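Local coordinates for inactivation-no-after-potential D protein (Drosophila melanogaster, PDB 5F67) that probably scaffolds phototransduction signalling through PDZ domains, the third of which binds the tail of the TRP channel, at residues G50-L56 and V67-L73. Sequence-based numbering, arbitrary orientation.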
loop_
_atom_site.group_PDB
_atom_site.type_symbol
_atom_site.label_atom_id
_atom_site.label_comp_id
_atom_site.label_asym_id
_atom_site.label_seq_id
_atom_site.Cartn_x
_atom_site.Cartn_y
_atom_site.Cartn_z
ATOM N N GLY A 50 6.825 -10.698 1.423
ATOM C CA GLY A 50 5.503 -10.179 1.139
ATOM C C GLY A 50 5.587 -8.883 0.366
ATOM O O GLY A 50 6.625 -8.577 -0.229
ATOM N N ILE A 51 4.491 -8.119 0.383
ATOM C CA ILE A 51 4.396 -6.883 -0.383
ATOM C C ILE A 51 4.625 -5.700 0.551
ATOM O O ILE A 51 3.991 -5.603 1.606
ATOM C CB ILE A 51 3.001 -6.744 -1.025
ATOM C CG1 ILE A 51 2.703 -7.981 -1.887
ATOM C CG2 ILE A 51 2.902 -5.452 -1.846
ATOM C CD1 ILE A 51 3.553 -8.077 -3.169
ATOM N N PHE A 52 5.524 -4.799 0.162
ATOM C CA PHE A 52 5.855 -3.641 0.999
ATOM C C PHE A 52 5.727 -2.349 0.215
ATOM O O PHE A 52 6.019 -2.299 -0.975
ATOM C CB PHE A 52 7.284 -3.763 1.540
ATOM C CG PHE A 52 7.481 -4.939 2.453
ATOM C CD1 PHE A 52 7.785 -6.193 1.935
ATOM C CD2 PHE A 52 7.353 -4.796 3.827
ATOM C CE1 PHE A 52 7.957 -7.286 2.773
ATOM C CE2 PHE A 52 7.535 -5.888 4.680
ATOM C CZ PHE A 52 7.839 -7.135 4.147
ATOM N N ILE A 53 5.274 -1.292 0.879
ATOM C CA ILE A 53 5.273 0.025 0.252
ATOM C C ILE A 53 6.724 0.432 0.000
ATOM O O ILE A 53 7.544 0.384 0.919
ATOM C CB ILE A 53 4.616 1.082 1.161
ATOM C CG1 ILE A 53 3.202 0.646 1.563
ATOM C CG2 ILE A 53 4.604 2.457 0.476
ATOM C CD1 ILE A 53 2.245 0.485 0.373
ATOM N N SER A 54 7.039 0.835 -1.232
ATOM C CA SER A 54 8.419 1.141 -1.609
ATOM C C SER A 54 8.619 2.614 -1.945
ATOM O O SER A 54 9.745 3.106 -1.971
ATOM C CB SER A 54 8.843 0.279 -2.797
ATOM O OG SER A 54 8.021 0.541 -3.923
ATOM N N ASP A 55 7.529 3.320 -2.223
ATOM C CA ASP A 55 7.636 4.749 -2.457
ATOM C C ASP A 55 6.296 5.390 -2.199
ATOM O O ASP A 55 5.262 4.719 -2.155
ATOM C CB ASP A 55 8.141 5.055 -3.882
ATOM C CG ASP A 55 8.902 6.370 -3.965
ATOM O OD1 ASP A 55 8.775 7.211 -3.047
ATOM O OD2 ASP A 55 9.640 6.571 -4.953
ATOM N N LEU A 56 6.316 6.701 -2.010
ATOM C CA LEU A 56 5.124 7.424 -1.603
ATOM C C LEU A 56 5.193 8.769 -2.295
ATOM O O LEU A 56 6.247 9.415 -2.291
ATOM C CB LEU A 56 5.137 7.598 -0.079
ATOM C CG LEU A 56 3.965 8.290 0.596
ATOM C CD1 LEU A 56 2.729 7.415 0.507
ATOM C CD2 LEU A 56 4.338 8.562 2.048
ATOM N N VAL A 67 0.238 6.476 5.238
ATOM C CA VAL A 67 0.965 5.332 4.678
ATOM C C VAL A 67 2.449 5.691 4.739
ATOM O O VAL A 67 2.813 6.836 4.434
ATOM C CB VAL A 67 0.557 5.085 3.217
ATOM C CG1 VAL A 67 1.345 3.907 2.607
ATOM C CG2 VAL A 67 -0.952 4.847 3.129
ATOM N N LYS A 68 3.298 4.746 5.153
ATOM C CA LYS A 68 4.735 5.005 5.223
ATOM C C LYS A 68 5.500 4.056 4.320
ATOM O O LYS A 68 5.113 2.888 4.166
ATOM C CB LYS A 68 5.263 4.829 6.653
ATOM C CG LYS A 68 4.549 5.670 7.689
ATOM C CD LYS A 68 4.545 7.140 7.312
ATOM C CE LYS A 68 3.821 7.960 8.377
ATOM N NZ LYS A 68 3.413 9.302 7.877
ATOM N N VAL A 69 6.580 4.559 3.725
ATOM C CA VAL A 69 7.501 3.698 2.986
ATOM C C VAL A 69 8.019 2.629 3.941
ATOM O O VAL A 69 8.399 2.934 5.078
ATOM C CB VAL A 69 8.679 4.497 2.382
ATOM C CG1 VAL A 69 9.704 3.566 1.739
ATOM C CG2 VAL A 69 8.164 5.518 1.356
ATOM N N GLY A 70 8.018 1.377 3.483
ATOM C CA GLY A 70 8.457 0.265 4.312
ATOM C C GLY A 70 7.309 -0.500 4.955
ATOM O O GLY A 70 7.514 -1.608 5.457
ATOM N N ASP A 71 6.105 0.080 4.961
ATOM C CA ASP A 71 4.950 -0.603 5.560
ATOM C C ASP A 71 4.654 -1.890 4.801
ATOM O O ASP A 71 4.767 -1.919 3.569
ATOM C CB ASP A 71 3.694 0.264 5.487
ATOM C CG ASP A 71 3.656 1.351 6.538
ATOM O OD1 ASP A 71 4.553 1.386 7.413
ATOM O OD2 ASP A 71 2.703 2.169 6.490
ATOM N N MET A 72 4.269 -2.948 5.511
ATOM C CA MET A 72 3.848 -4.174 4.821
ATOM C C MET A 72 2.371 -4.056 4.478
ATOM O O MET A 72 1.572 -3.655 5.318
ATOM C CB MET A 72 4.071 -5.395 5.713
ATOM C CG MET A 72 3.891 -6.743 5.014
ATOM S SD MET A 72 4.100 -8.097 6.204
ATOM C CE MET A 72 4.075 -9.500 5.069
ATOM N N LEU A 73 2.016 -4.391 3.241
ATOM C CA LEU A 73 0.634 -4.319 2.774
ATOM C C LEU A 73 -0.029 -5.679 2.956
ATOM O O LEU A 73 0.373 -6.670 2.319
ATOM C CB LEU A 73 0.604 -3.905 1.291
ATOM C CG LEU A 73 -0.787 -3.887 0.661
ATOM C CD1 LEU A 73 -1.672 -2.825 1.304
ATOM C CD2 LEU A 73 -0.683 -3.660 -0.850
HETATM O O HOH W 1 2.108 -8.873 1.963
#
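Phe52 and Met72 face each other as a non-hydrogen-bonded antiparallel pair, with backbone bonds on both sides of them. Leu73 N donates to Ile51 O at 2.8 Å, and Ile53 N meets Asp71 O almost head-on, the C=O...N angle being 165°. A water bridges Ile51 N and Leu73 O. Farther along, Gly70 N reaches Ile53 O at 2.8 Å from a type II turn spanning Lys68 to Asp71; glycine suits its third position, where the positive phi of 99° would jam a CB against the preceding carbonyl. Asp71 OD2 braces this turn by accepting from Lys68 N and forms a salt bridge with Arg25, while OD1 is hydrogen-bonded to Thr106.

This single bridge joins the two beta-sheets of the PDZ fold, strand 50-56 belonging to one and strand 72-76 to the other. Asp55 and the Leu56 backbone hydrogen-bond the bound peptide, on which Val69 also packs.

Among the apolar contacts, Met72, with CG anti to the backbone N (chi1 -170°), sets that atom over one face of the Phe52 ring, 4.2 Å from its centroid; the chain then runs extended, leaving SD oblique in a Met-aromatic contact. Gly70 O is at the ring edge. Replacing Phe52 by an alanine would probably strip Met72 CB and CG of their aromatic cover and open a gap beside the Gly70 carbonyl. Beta-branched Ile53 packs CB 3.5 Å from Lys68 O and crosses Val67 at about a right angle, CG1 on CG1. Long, branched Leu56 suits its buried place beside helix 61-64, laying CD2 3.3 Å from Val67 O and CB against Val69 CG2.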